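Long-range contacts in beta-1,4-galactanase (Thielavia heterothallica, PDB 1HJS), which hydrolyses (1->4)-beta-D-galactosidic linkages in type I arabinogalactans, as a family 53 glycoside hydrolase with a TIM-barrel fold: residues A[10-15]-A[63-68]; A[47-52]-A[84-89]; A[214-219]-A[247-252]. All blocks are in the same frame, centred on the assembly; numbering follows the deposited sequence.

How the interactions relate
The chain enters the barrel through strand 4-8, and segment 10-15 follows directly. Interaction 1 closes the first loop, bringing 10-15 against helix 59-71. Interaction 2 opens inside that loop, at the end of strand 43-48, and closes beyond it, in the loop after strand 75-80. The two therefore cross. They also touch, through Ser10 OG and Arg47 N, a probable hydrogen bond. Together they tie the loops after the first three strands and helix 59-71 together. Interaction 3 comes later in series. It joins the loops after strands 208-212 and 240-245, closing a span that holds helix 223-237 and strand 240-245. Its nearest atoms lie about 9 Å from interaction 2.

Interaction 1: residues A[10-15]-A[63-68]; sequences SSVVVE and IAIAKR
Val12 and Val13 belong to the short helix 12-17, which follows the first strand of the TIM barrel. They pack against Ile65 and Arg68 of helix 59-71, the helix after the second strand. No hydrogen bond joins the two segments directly. The contact is made by methyl groups and the two terminal nitrogens of an arginine.

Ile65 CG2 is the methyl both valines share. It lies 3.4 Å from Val13 CG2, tighter than a usual methyl contact, and 3.7 Å from Val12 CG1. Ile65 CG1 sits between its own backbone N and carbonyl carbon (chi1 61°), a rare choice for isoleucine in a helix. CG2 then stands beside the backbone N and faces the two valines. The outer methyl, Ile65 CD1, reaches on to Val12 CG1 at 4.2 Å. The side chains of Val12 and Ile65 run alongside each other, pointing opposite ways.

Arg68 comes to the same two valines about one helical turn further on. Its chain is bent at chi3 (55°), which brings the guanidinium to Val12 CG2 and to the Val13 methyl already touched by Ile65. Arg68 NH1 lies 3.8 Å from Val13 CG2, and Arg68 NH2 lies 3.9 Å from Val12 CG2. The charge of Arg68 is met elsewhere: NH2 forms salt bridges with Glu16 and Glu33, which probably hold the head in place beside the valines.

Tyr61, from the same helix as Ile65, adds a polar tie through its OH, hydrogen-bonded to Ser10 O and Val14 N. Ile65 and Ala66 rest on Gln46 of strand 43-48, while Ser10 OG bonds to Asp8, so the contact joins helices 12-17 and 59-71 next to strand 43-48 and the end of strand 4-8.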
ATOM      1  N   SER A  10      -0.421   9.409  -2.201  1.00  9.75           N
ATOM      2  CA  SER A  10      -1.824   9.818  -2.129  1.00 10.56           C
ATOM      3  C   SER A  10      -2.112  11.255  -1.708  1.00 10.38           C
ATOM      4  O   SER A  10      -2.954  11.921  -2.308  1.00 10.97           O
ATOM      5  CB  SER A  10      -2.597   8.871  -1.205  1.00 10.15           C
ATOM      6  OG  SER A  10      -2.439   7.519  -1.604  1.00  9.99           O
ATOM      7  N   SER A  11      -1.417  11.730  -0.681  1.00 10.54           N
ATOM      8  CA  SER A  11      -1.628  13.082  -0.161  1.00 10.71           C
ATOM      9  C   SER A  11      -1.112  14.225  -1.036  1.00 11.09           C
ATOM     10  O   SER A  11      -1.274  15.389  -0.670  1.00 10.94           O
ATOM     11  CB  SER A  11      -0.955  13.211   1.199  1.00 10.70           C
ATOM     12  OG  SER A  11       0.453  13.186   1.036  1.00  9.49           O
ATOM     13  N   VAL A  12      -0.494  13.908  -2.169  1.00 10.76           N
ATOM     14  CA  VAL A  12       0.067  14.952  -3.028  1.00 11.19           C
ATOM     15  C   VAL A  12      -0.818  16.182  -3.268  1.00 11.96           C
ATOM     16  O   VAL A  12      -0.392  17.303  -2.992  1.00 11.99           O
ATOM     17  CB  VAL A  12       0.535  14.377  -4.392  1.00 10.99           C
ATOM     18  CG1 VAL A  12      -0.629  13.742  -5.139  1.00 11.63           C
ATOM     19  CG2 VAL A  12       1.180  15.495  -5.228  1.00 10.43           C
ATOM     20  N   VAL A  13      -2.033  15.990  -3.770  1.00 12.45           N
ATOM     21  CA  VAL A  13      -2.916  17.125  -4.032  1.00 12.81           C
ATOM     22  C   VAL A  13      -3.375  17.803  -2.741  1.00 13.34           C
ATOM     23  O   VAL A  13      -3.546  19.021  -2.693  1.00 13.11           O
ATOM     24  CB  VAL A  13      -4.146  16.698  -4.879  1.00 13.37           C
ATOM     25  CG1 VAL A  13      -5.225  17.777  -4.836  1.00 12.87           C
ATOM     26  CG2 VAL A  13      -3.707  16.471  -6.322  1.00 13.43           C
ATOM     27  N   VAL A  14      -3.573  17.016  -1.689  1.00 13.32           N
ATOM     28  CA  VAL A  14      -3.985  17.588  -0.413  1.00 13.84           C
ATOM     29  C   VAL A  14      -2.903  18.566   0.045  1.00 13.79           C
ATOM     30  O   VAL A  14      -3.200  19.669   0.507  1.00 13.85           O
ATOM     31  CB  VAL A  14      -4.176  16.488   0.663  1.00 13.91           C
ATOM     32  CG1 VAL A  14      -4.360  17.124   2.039  1.00 14.96           C
ATOM     33  CG2 VAL A  14      -5.396  15.642   0.326  1.00 14.39           C
ATOM     34  N   GLU A  15      -1.645  18.158  -0.098  1.00 14.12           N
ATOM     35  CA  GLU A  15      -0.521  18.999   0.303  1.00 14.48           C
ATOM     36  C   GLU A  15      -0.312  20.202  -0.611  1.00 14.38           C
ATOM     37  O   GLU A  15      -0.021  21.297  -0.136  1.00 13.95           O
ATOM     38  CB  GLU A  15       0.762  18.167   0.367  1.00 14.90           C
ATOM     39  CG  GLU A  15       0.830  17.249   1.578  1.00 15.89           C
ATOM     40  CD  GLU A  15       1.010  18.009   2.887  1.00 16.42           C
ATOM     41  OE1 GLU A  15       0.218  18.934   3.164  1.00 17.30           O
ATOM     42  OE2 GLU A  15       1.947  17.673   3.643  1.00 16.40           O
ATOM     43  N   ILE A  63      -7.995   9.624 -10.200  1.00 12.60           N
ATOM     44  CA  ILE A  63      -7.808   9.649 -11.644  1.00 13.01           C
ATOM     45  C   ILE A  63      -6.960  10.866 -12.001  1.00 12.72           C
ATOM     46  O   ILE A  63      -6.083  10.796 -12.858  1.00 13.14           O
ATOM     47  CB  ILE A  63      -9.170   9.696 -12.386  1.00 13.74           C
ATOM     48  CG1 ILE A  63      -9.838   8.320 -12.291  1.00 14.00           C
ATOM     49  CG2 ILE A  63      -8.967  10.099 -13.851  1.00 14.06           C
ATOM     50  CD1 ILE A  63     -11.250   8.267 -12.831  1.00 14.30           C
ATOM     51  N   ALA A  64      -7.202  11.978 -11.317  1.00 13.02           N
ATOM     52  CA  ALA A  64      -6.442  13.195 -11.582  1.00 12.51           C
ATOM     53  C   ALA A  64      -4.943  12.999 -11.332  1.00 12.72           C
ATOM     54  O   ALA A  64      -4.119  13.353 -12.180  1.00 11.97           O
ATOM     55  CB  ALA A  64      -6.972  14.344 -10.735  1.00 12.66           C
ATOM     56  N   ILE A  65      -4.574  12.438 -10.181  1.00 11.61           N
ATOM     57  CA  ILE A  65      -3.152  12.250  -9.918  1.00 11.67           C
ATOM     58  C   ILE A  65      -2.574  11.068 -10.689  1.00 11.63           C
ATOM     59  O   ILE A  65      -1.385  11.056 -10.999  1.00 11.31           O
ATOM     60  CB  ILE A  65      -2.845  12.116  -8.404  1.00 11.46           C
ATOM     61  CG1 ILE A  65      -3.566  10.910  -7.798  1.00 12.13           C
ATOM     62  CG2 ILE A  65      -3.270  13.390  -7.686  1.00 11.37           C
ATOM     63  CD1 ILE A  65      -3.209  10.683  -6.330  1.00 11.69           C
ATOM     64  N   ALA A  66      -3.410  10.087 -11.018  1.00 11.76           N
ATOM     65  CA  ALA A  66      -2.937   8.941 -11.795  1.00 12.08           C
ATOM     66  C   ALA A  66      -2.495   9.426 -13.179  1.00 12.79           C
ATOM     67  O   ALA A  66      -1.505   8.941 -13.726  1.00 12.45           O
ATOM     68  CB  ALA A  66      -4.034   7.893 -11.930  1.00 11.74           C
ATOM     69  N   LYS A  67      -3.240  10.374 -13.747  1.00 13.43           N
ATOM     70  CA  LYS A  67      -2.890  10.930 -15.053  1.00 13.99           C
ATOM     71  C   LYS A  67      -1.533  11.618 -14.953  1.00 14.03           C
ATOM     72  O   LYS A  67      -0.716  11.525 -15.861  1.00 14.01           O
ATOM     73  CB  LYS A  67      -3.950  11.936 -15.515  1.00 15.15           C
ATOM     74  CG  LYS A  67      -5.242  11.313 -16.001  1.00 16.76           C
ATOM     75  CD  LYS A  67      -6.266  12.395 -16.268  1.00 18.90           C
ATOM     76  CE  LYS A  67      -7.543  11.823 -16.840  1.00 20.84           C
ATOM     77  NZ  LYS A  67      -8.588  12.882 -17.020  1.00 22.77           N
ATOM     78  N   ARG A  68      -1.296  12.302 -13.837  1.00 13.66           N
ATOM     79  CA  ARG A  68      -0.034  13.004 -13.628  1.00 13.73           C
ATOM     80  C   ARG A  68       1.103  12.003 -13.494  1.00 13.33           C
ATOM     81  O   ARG A  68       2.196  12.217 -14.022  1.00 12.30           O
ATOM     82  CB  ARG A  68      -0.111  13.884 -12.375  1.00 13.33           C
ATOM     83  CG  ARG A  68      -0.898  15.173 -12.585  1.00 13.56           C
ATOM     84  CD  ARG A  68      -1.117  15.916 -11.269  1.00 13.62           C
ATOM     85  NE  ARG A  68       0.135  16.195 -10.571  1.00 13.49           N
ATOM     86  CZ  ARG A  68       0.212  16.820  -9.402  1.00 13.78           C
ATOM     87  NH1 ARG A  68      -0.893  17.239  -8.788  1.00 12.15           N
ATOM     88  NH2 ARG A  68       1.397  17.027  -8.840  1.00 12.92           N
TER

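Interaction 2: residues A[47-52]-A[84-89]; sequences RVWVNP and DTWADP. With SO4 (sulfate ion), chain F.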
ATOM      1  N   ARG A  47      -4.374   5.486  -2.401  1.00 10.16           N
ATOM      2  CA  ARG A  47      -5.520   4.937  -1.687  1.00 10.40           C
ATOM      3  C   ARG A  47      -6.806   5.477  -2.291  1.00 10.81           C
ATOM      4  O   ARG A  47      -6.915   6.666  -2.595  1.00 10.88           O
ATOM      5  CB  ARG A  47      -5.461   5.286  -0.192  1.00 10.24           C
ATOM      6  CG  ARG A  47      -5.239   6.761   0.119  1.00  9.47           C
ATOM      7  CD  ARG A  47      -5.293   7.025   1.626  1.00 10.27           C
ATOM      8  NE  ARG A  47      -4.812   8.364   1.964  1.00  9.81           N
ATOM      9  CZ  ARG A  47      -3.528   8.692   2.089  1.00 10.38           C
ATOM     10  NH1 ARG A  47      -2.583   7.777   1.919  1.00  9.95           N
ATOM     11  NH2 ARG A  47      -3.185   9.947   2.357  1.00 10.69           N
ATOM     12  N   VAL A  48      -7.780   4.591  -2.470  1.00 11.01           N
ATOM     13  CA  VAL A  48      -9.060   4.980  -3.037  1.00 11.57           C
ATOM     14  C   VAL A  48     -10.176   4.744  -2.031  1.00 11.74           C
ATOM     15  O   VAL A  48     -10.347   3.635  -1.533  1.00 11.67           O
ATOM     16  CB  VAL A  48      -9.378   4.168  -4.313  1.00 11.48           C
ATOM     17  CG1 VAL A  48     -10.740   4.581  -4.868  1.00 12.36           C
ATOM     18  CG2 VAL A  48      -8.288   4.382  -5.350  1.00 12.18           C
ATOM     19  N   TRP A  49     -10.924   5.798  -1.727  1.00 11.86           N
ATOM     20  CA  TRP A  49     -12.047   5.696  -0.809  1.00 12.10           C
ATOM     21  C   TRP A  49     -13.318   5.814  -1.648  1.00 13.03           C
ATOM     22  O   TRP A  49     -13.319   6.453  -2.702  1.00 13.09           O
ATOM     23  CB  TRP A  49     -11.972   6.793   0.260  1.00 12.10           C
ATOM     24  CG  TRP A  49     -10.806   6.605   1.209  1.00 11.56           C
ATOM     25  CD1 TRP A  49      -9.955   5.530   1.267  1.00 12.24           C
ATOM     26  CD2 TRP A  49     -10.383   7.503   2.243  1.00 11.54           C
ATOM     27  NE1 TRP A  49      -9.031   5.708   2.275  1.00 11.19           N
ATOM     28  CE2 TRP A  49      -9.271   6.908   2.888  1.00 12.20           C
ATOM     29  CE3 TRP A  49     -10.835   8.753   2.688  1.00 11.64           C
ATOM     30  CZ2 TRP A  49      -8.604   7.523   3.957  1.00 12.24           C
ATOM     31  CZ3 TRP A  49     -10.168   9.366   3.755  1.00 12.40           C
ATOM     32  CH2 TRP A  49      -9.067   8.748   4.375  1.00 11.84           C
ATOM     33  N   VAL A  50     -14.394   5.193  -1.179  1.00 13.46           N
ATOM     34  CA  VAL A  50     -15.651   5.178  -1.917  1.00 13.36           C
ATOM     35  C   VAL A  50     -16.356   6.524  -2.057  1.00 14.49           C
ATOM     36  O   VAL A  50     -16.484   7.042  -3.173  1.00 14.90           O
ATOM     37  CB  VAL A  50     -16.614   4.144  -1.299  1.00 12.88           C
ATOM     38  CG1 VAL A  50     -17.916   4.101  -2.084  1.00 12.37           C
ATOM     39  CG2 VAL A  50     -15.943   2.776  -1.287  1.00 12.77           C
ATOM     40  N   ASN A  51     -16.822   7.087  -0.947  1.00 14.97           N
ATOM     41  CA  ASN A  51     -17.508   8.379  -0.976  1.00 17.09           C
ATOM     42  C   ASN A  51     -17.097   9.312   0.154  1.00 17.13           C
ATOM     43  O   ASN A  51     -17.937   9.761   0.932  1.00 17.82           O
ATOM     44  CB  ASN A  51     -19.024   8.184  -0.915  1.00 18.99           C
ATOM     45  CG  ASN A  51     -19.619   7.836  -2.256  1.00 21.04           C
ATOM     46  OD1 ASN A  51     -19.539   8.622  -3.203  1.00 22.80           O
ATOM     47  ND2 ASN A  51     -20.226   6.656  -2.350  1.00 22.14           N
ATOM     48  N   PRO A  52     -15.799   9.626   0.256  1.00 17.12           N
ATOM     49  CA  PRO A  52     -15.379  10.523   1.334  1.00 17.16           C
ATOM     50  C   PRO A  52     -16.103  11.861   1.208  1.00 18.15           C
ATOM     51  O   PRO A  52     -16.236  12.404   0.114  1.00 17.54           O
ATOM     52  CB  PRO A  52     -13.874  10.638   1.116  1.00 16.92           C
ATOM     53  CG  PRO A  52     -13.733  10.468  -0.369  1.00 16.62           C
ATOM     54  CD  PRO A  52     -14.680   9.326  -0.652  1.00 16.47           C
ATOM     55  N   ASP A  84     -15.324   4.576   3.195  1.00 12.75           N
ATOM     56  CA  ASP A  84     -15.346   6.003   2.890  1.00 12.56           C
ATOM     57  C   ASP A  84     -14.183   6.662   3.613  1.00 12.32           C
ATOM     58  O   ASP A  84     -13.910   7.843   3.411  1.00 11.98           O
ATOM     59  CB  ASP A  84     -16.640   6.670   3.360  1.00 12.77           C
ATOM     60  CG  ASP A  84     -17.858   6.192   2.603  1.00 13.57           C
ATOM     61  OD1 ASP A  84     -17.744   5.906   1.393  1.00 13.45           O
ATOM     62  OD2 ASP A  84     -18.936   6.126   3.224  1.00 13.50           O
ATOM     63  N   THR A  85     -13.498   5.890   4.452  1.00 12.36           N
ATOM     64  CA  THR A  85     -12.375   6.417   5.221  1.00 12.49           C
ATOM     65  C   THR A  85     -11.281   5.360   5.426  1.00 12.59           C
ATOM     66  O   THR A  85     -11.358   4.265   4.870  1.00 12.26           O
ATOM     67  CB  THR A  85     -12.873   6.936   6.596  1.00 13.22           C
ATOM     68  OG1 THR A  85     -11.828   7.663   7.249  1.00 14.45           O
ATOM     69  CG2 THR A  85     -13.314   5.776   7.475  1.00 13.14           C
ATOM     70  N   TRP A  86     -10.269   5.699   6.225  1.00 12.08           N
ATOM     71  CA  TRP A  86      -9.146   4.801   6.492  1.00 11.99           C
ATOM     72  C   TRP A  86      -9.551   3.376   6.846  1.00 11.93           C
ATOM     73  O   TRP A  86     -10.346   3.153   7.760  1.00 12.16           O
ATOM     74  CB  TRP A  86      -8.280   5.328   7.645  1.00 11.92           C
ATOM     75  CG  TRP A  86      -7.760   6.721   7.466  1.00 12.24           C
ATOM     76  CD1 TRP A  86      -8.285   7.867   7.987  1.00 13.18           C
ATOM     77  CD2 TRP A  86      -6.613   7.111   6.708  1.00 12.67           C
ATOM     78  NE1 TRP A  86      -7.531   8.956   7.599  1.00 12.34           N
ATOM     79  CE2 TRP A  86      -6.500   8.517   6.812  1.00 12.82           C
ATOM     80  CE3 TRP A  86      -5.668   6.410   5.948  1.00 12.13           C
ATOM     81  CZ2 TRP A  86      -5.478   9.233   6.183  1.00 12.83           C
ATOM     82  CZ3 TRP A  86      -4.651   7.124   5.323  1.00 13.21           C
ATOM     83  CH2 TRP A  86      -4.566   8.521   5.446  1.00 12.92           C
ATOM     84  N   ALA A  87      -8.990   2.411   6.129  1.00 12.00           N
ATOM     85  CA  ALA A  87      -9.268   1.011   6.414  1.00 11.98           C
ATOM     86  C   ALA A  87      -7.986   0.372   6.941  1.00 12.31           C
ATOM     87  O   ALA A  87      -6.922   0.507   6.339  1.00 12.18           O
ATOM     88  CB  ALA A  87      -9.740   0.285   5.148  1.00 12.89           C
ATOM     89  N   ASP A  88      -8.093  -0.298   8.083  1.00 12.56           N
ATOM     90  CA  ASP A  88      -6.958  -0.986   8.689  1.00 13.40           C
ATOM     91  C   ASP A  88      -7.507  -2.152   9.520  1.00 13.18           C
ATOM     92  O   ASP A  88      -8.717  -2.374   9.545  1.00 13.73           O
ATOM     93  CB  ASP A  88      -6.122  -0.015   9.544  1.00 13.44           C
ATOM     94  CG  ASP A  88      -6.946   0.730  10.571  1.00 14.55           C
ATOM     95  OD1 ASP A  88      -7.680   0.083  11.343  1.00 13.88           O
ATOM     96  OD2 ASP A  88      -6.847   1.976  10.609  1.00 16.43           O
ATOM     97  N   PRO A  89      -6.637  -2.919  10.197  1.00 13.40           N
ATOM     98  CA  PRO A  89      -7.134  -4.049  10.994  1.00 13.48           C
ATOM     99  C   PRO A  89      -8.147  -3.707  12.086  1.00 13.38           C
ATOM    100  O   PRO A  89      -8.850  -4.588  12.576  1.00 13.74           O
ATOM    101  CB  PRO A  89      -5.855  -4.656  11.572  1.00 13.54           C
ATOM    102  CG  PRO A  89      -4.831  -4.347  10.513  1.00 13.51           C
ATOM    103  CD  PRO A  89      -5.164  -2.905  10.175  1.00 13.95           C
TER
HETATM  104  S   SO4 F 701     -21.375   4.000  -4.499  1.00 44.83           S
HETATM  105  O1  SO4 F 701     -20.288   2.880  -4.938  1.00 44.53           O
HETATM  106  O2  SO4 F 701     -22.606   3.613  -5.163  1.00 44.47           O
HETATM  107  O3  SO4 F 701     -21.486   4.032  -3.198  1.00 44.37           O
HETATM  108  O4  SO4 F 701     -20.867   5.200  -5.116  1.00 44.45           O
HETATM  109  O   HOH W   1     -20.416   5.669   0.144  1.00 12.40           O
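Trp49 and Trp86 form an edge-to-face pair between the loops that follow the second and third strands of the TIM barrel, on the active-site side. Trp86 lies about 9 Å from Glu135, assigned as the proton donor, side chain to side chain. The six-membered ring of Trp49 points its edge at the five-membered ring of Trp86, with centroids 4.7 Å apart and planes at 77°. Trp49 CZ2 stands over the centre of the Trp86 face.

One face of Trp49 lies on the backbone of the second loop. Thr85 CA makes a CH-pi contact there, 3.7 Å from the centroid of the Trp49 six-membered ring. Arg47 meets the far end of Trp86: its guanidinium has Trp86 CH2 over one face, and NE comes 3.5 Å from that atom. Arg47 CG lies between its backbone N and carbonyl carbon (chi1 51°), and the chain then runs extended to NE, which sets the head against Trp86. Arg47 NH2 itself is held by a salt bridge to Glu297. An alanine in place of Trp49 would probably leave the Trp86 face without its edge partner and uncover the Thr85 backbone.

At the outer end Asn51 N donates to Asp84 OD1 at 2.8 Å. The bond is bent and comes from the anti side, 33° out of the carboxylate plane. A water bridges Asn51 ND2 (2.7 Å) to the same Asp84 OD1 (3.0 Å). Asp84 OD2 takes Ala96 N. Asn51 ND2 also donates to O4 of a sulfate, probably from the crystallisation liquor. The carboxylate thus accepts three bonds, which are likely to stabilise its charge and fix its rotation.

Interaction 3: residues A[214-219]-A[247-252]; sequences YPFYSS and NWPISC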
ATOM      1  N   TYR A 214       6.434  -2.087   9.313  1.00 11.20           N
ATOM      2  CA  TYR A 214       6.860  -0.890  10.030  1.00 11.98           C
ATOM      3  C   TYR A 214       7.721  -1.306  11.222  1.00 12.40           C
ATOM      4  O   TYR A 214       7.476  -2.344  11.847  1.00 12.72           O
ATOM      5  CB  TYR A 214       5.638  -0.111  10.514  1.00 11.61           C
ATOM      6  CG  TYR A 214       4.875   0.589   9.409  1.00 11.76           C
ATOM      7  CD1 TYR A 214       5.382   1.741   8.808  1.00 11.36           C
ATOM      8  CD2 TYR A 214       3.639   0.108   8.975  1.00 12.05           C
ATOM      9  CE1 TYR A 214       4.675   2.401   7.805  1.00 12.25           C
ATOM     10  CE2 TYR A 214       2.922   0.765   7.969  1.00 12.19           C
ATOM     11  CZ  TYR A 214       3.447   1.909   7.394  1.00 11.78           C
ATOM     12  OH  TYR A 214       2.742   2.583   6.420  1.00 12.63           O
ATOM     13  N   PRO A 215       8.735  -0.501  11.559  1.00 12.60           N
ATOM     14  CA  PRO A 215       9.612  -0.837  12.683  1.00 12.72           C
ATOM     15  C   PRO A 215       9.211  -0.268  14.039  1.00 13.55           C
ATOM     16  O   PRO A 215       9.800  -0.633  15.055  1.00 14.26           O
ATOM     17  CB  PRO A 215      10.950  -0.278  12.228  1.00 12.86           C
ATOM     18  CG  PRO A 215      10.522   1.039  11.599  1.00 12.58           C
ATOM     19  CD  PRO A 215       9.289   0.628  10.779  1.00 12.82           C
ATOM     20  N   PHE A 216       8.208   0.603  14.068  1.00 13.43           N
ATOM     21  CA  PHE A 216       7.823   1.254  15.314  1.00 14.22           C
ATOM     22  C   PHE A 216       6.480   0.925  15.961  1.00 14.57           C
ATOM     23  O   PHE A 216       5.948   1.741  16.714  1.00 15.23           O
ATOM     24  CB  PHE A 216       7.936   2.771  15.136  1.00 13.27           C
ATOM     25  CG  PHE A 216       7.472   3.258  13.795  1.00 13.40           C
ATOM     26  CD1 PHE A 216       6.176   3.008  13.354  1.00 13.59           C
ATOM     27  CD2 PHE A 216       8.332   3.967  12.967  1.00 13.44           C
ATOM     28  CE1 PHE A 216       5.740   3.460  12.101  1.00 13.77           C
ATOM     29  CE2 PHE A 216       7.906   4.423  11.712  1.00 13.97           C
ATOM     30  CZ  PHE A 216       6.608   4.168  11.283  1.00 13.33           C
ATOM     31  N   TYR A 217       5.941  -0.257  15.692  1.00 15.02           N
ATOM     32  CA  TYR A 217       4.670  -0.659  16.289  1.00 15.52           C
ATOM     33  C   TYR A 217       4.830  -1.942  17.096  1.00 16.33           C
ATOM     34  O   TYR A 217       3.857  -2.468  17.639  1.00 16.20           O
ATOM     35  CB  TYR A 217       3.608  -0.869  15.209  1.00 15.80           C
ATOM     36  CG  TYR A 217       3.179   0.404  14.519  1.00 16.12           C
ATOM     37  CD1 TYR A 217       2.721   1.498  15.258  1.00 16.67           C
ATOM     38  CD2 TYR A 217       3.226   0.521  13.130  1.00 16.45           C
ATOM     39  CE1 TYR A 217       2.323   2.674  14.631  1.00 17.03           C
ATOM     40  CE2 TYR A 217       2.831   1.695  12.492  1.00 16.30           C
ATOM     41  CZ  TYR A 217       2.381   2.766  13.247  1.00 16.80           C
ATOM     42  OH  TYR A 217       1.990   3.924  12.622  1.00 16.76           O
ATOM     43  N   SER A 218       6.064  -2.433  17.168  1.00 16.29           N
ATOM     44  CA  SER A 218       6.375  -3.664  17.888  1.00 16.98           C
ATOM     45  C   SER A 218       7.816  -4.069  17.627  1.00 16.91           C
ATOM     46  O   SER A 218       8.282  -4.033  16.489  1.00 16.74           O
ATOM     47  CB  SER A 218       5.451  -4.799  17.435  1.00 17.11           C
ATOM     48  OG  SER A 218       5.926  -6.057  17.896  1.00 18.24           O
ATOM     49  N   SER A 219       8.523  -4.461  18.682  1.00 16.71           N
ATOM     50  CA  SER A 219       9.912  -4.882  18.547  1.00 16.75           C
ATOM     51  C   SER A 219      10.005  -6.232  17.837  1.00 16.63           C
ATOM     52  O   SER A 219      11.097  -6.679  17.480  1.00 16.37           O
ATOM     53  CB  SER A 219      10.573  -4.978  19.928  1.00 17.05           C
ATOM     54  OG  SER A 219       9.884  -5.895  20.756  1.00 16.40           O
ATOM     55  N   ASN A 247       8.171   2.573   6.583  1.00 11.26           N
ATOM     56  CA  ASN A 247       8.674   3.884   6.988  1.00 11.76           C
ATOM     57  C   ASN A 247       9.933   3.683   7.834  1.00 12.00           C
ATOM     58  O   ASN A 247      10.140   2.611   8.405  1.00 11.33           O
ATOM     59  CB  ASN A 247       7.680   4.594   7.922  1.00 11.51           C
ATOM     60  CG  ASN A 247       6.613   5.407   7.204  1.00 11.58           C
ATOM     61  OD1 ASN A 247       5.705   5.923   7.855  1.00 11.36           O
ATOM     62  ND2 ASN A 247       6.719   5.540   5.885  1.00 10.86           N
ATOM     63  N   TRP A 248      10.761   4.721   7.894  1.00 12.13           N
ATOM     64  CA  TRP A 248      11.933   4.751   8.766  1.00 12.52           C
ATOM     65  C   TRP A 248      12.057   6.219   9.150  1.00 13.07           C
ATOM     66  O   TRP A 248      12.041   7.101   8.291  1.00 12.92           O
ATOM     67  CB  TRP A 248      13.224   4.277   8.105  1.00 12.12           C
ATOM     68  CG  TRP A 248      14.327   4.271   9.132  1.00 11.62           C
ATOM     69  CD1 TRP A 248      15.260   5.247   9.341  1.00 11.84           C
ATOM     70  CD2 TRP A 248      14.529   3.299  10.166  1.00 12.16           C
ATOM     71  NE1 TRP A 248      16.027   4.944  10.444  1.00 11.91           N
ATOM     72  CE2 TRP A 248      15.600   3.754  10.969  1.00 12.26           C
ATOM     73  CE3 TRP A 248      13.902   2.086  10.497  1.00 12.01           C
ATOM     74  CZ2 TRP A 248      16.062   3.041  12.084  1.00 12.56           C
ATOM     75  CZ3 TRP A 248      14.361   1.375  11.605  1.00 12.74           C
ATOM     76  CH2 TRP A 248      15.432   1.858  12.385  1.00 12.52           C
ATOM     77  N   PRO A 249      12.182   6.501  10.450  1.00 13.73           N
ATOM     78  CA  PRO A 249      12.283   7.892  10.884  1.00 13.68           C
ATOM     79  C   PRO A 249      13.599   8.634  10.745  1.00 14.46           C
ATOM     80  O   PRO A 249      14.682   8.049  10.849  1.00 14.33           O
ATOM     81  CB  PRO A 249      11.820   7.820  12.340  1.00 13.94           C
ATOM     82  CG  PRO A 249      12.338   6.509  12.786  1.00 14.67           C
ATOM     83  CD  PRO A 249      12.110   5.581  11.603  1.00 13.71           C
ATOM     84  N   ILE A 250      13.486   9.934  10.486  1.00 14.81           N
ATOM     85  CA  ILE A 250      14.656  10.798  10.424  1.00 16.09           C
ATOM     86  C   ILE A 250      14.682  11.455  11.804  1.00 16.25           C
ATOM     87  O   ILE A 250      15.623  12.155  12.166  1.00 16.60           O
ATOM     88  CB  ILE A 250      14.554  11.879   9.312  1.00 16.51           C
ATOM     89  CG1 ILE A 250      13.271  12.689   9.452  1.00 16.58           C
ATOM     90  CG2 ILE A 250      14.640  11.220   7.946  1.00 16.11           C
ATOM     91  CD1 ILE A 250      13.154  13.798   8.415  1.00 17.36           C
ATOM     92  N   SER A 251      13.628  11.200  12.574  1.00 16.21           N
ATOM     93  CA  SER A 251      13.508  11.724  13.931  1.00 16.67           C
ATOM     94  C   SER A 251      12.480  10.925  14.726  1.00 16.66           C
ATOM     95  O   SER A 251      11.335  10.775  14.301  1.00 15.45           O
ATOM     96  CB  SER A 251      13.109  13.203  13.907  1.00 17.18           C
ATOM     97  OG  SER A 251      13.028  13.718  15.225  1.00 19.19           O
ATOM     98  N   CYS A 252      12.895  10.395  15.873  1.00 16.60           N
ATOM     99  CA  CYS A 252      11.999   9.619  16.726  1.00 16.84           C
ATOM    100  C   CYS A 252      12.411   9.757  18.185  1.00 17.90           C
ATOM    101  O   CYS A 252      12.850   8.791  18.809  1.00 18.01           O
ATOM    102  CB  CYS A 252      12.013   8.128  16.361  1.00 16.49           C
ATOM    103  SG  CYS A 252      10.578   7.308  17.129  1.00 14.38           S
TER
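Asn247 lies at the edges of two rings, Tyr214 and Phe216, where the loops after the sixth and seventh strands of the TIM barrel meet. Tyr214 CE1 is 3.6 Å from Asn247 CG. The two side chains run side by side, with the ring and amide planes 73° apart. Phe216 CZ comes 3.6 Å from Asn247 CB. Phe216 CD2 then reaches Pro249 CD more loosely, at 4.3 Å.

Pro215 meets the next residue along. Its CG lies 3.7 Å from Trp248 CE3. Trp248 CG is anti to the backbone N (chi1 -176°), and the benzo end of the indole turns back to the proline.

The second shell holds these groups through Asn247 ND2, which bonds to Trp296 O on the last barrel strand, and through Trp248, which stacks on Phe276 and bonds by NE1 to Pro267 O. Tyr214 OH bonds to Glu245, the assigned nucleophile, so the contact backs directly onto the catalytic site. Further along, Ile250 and Ser251 form a classic beta bulge opposite Asp312, and Cys252 is in a disulfide with Cys310.

Asn247 O is buried here with no hydrogen-bond partner in the model; Pro215 CD packs against it at 3.2 Å.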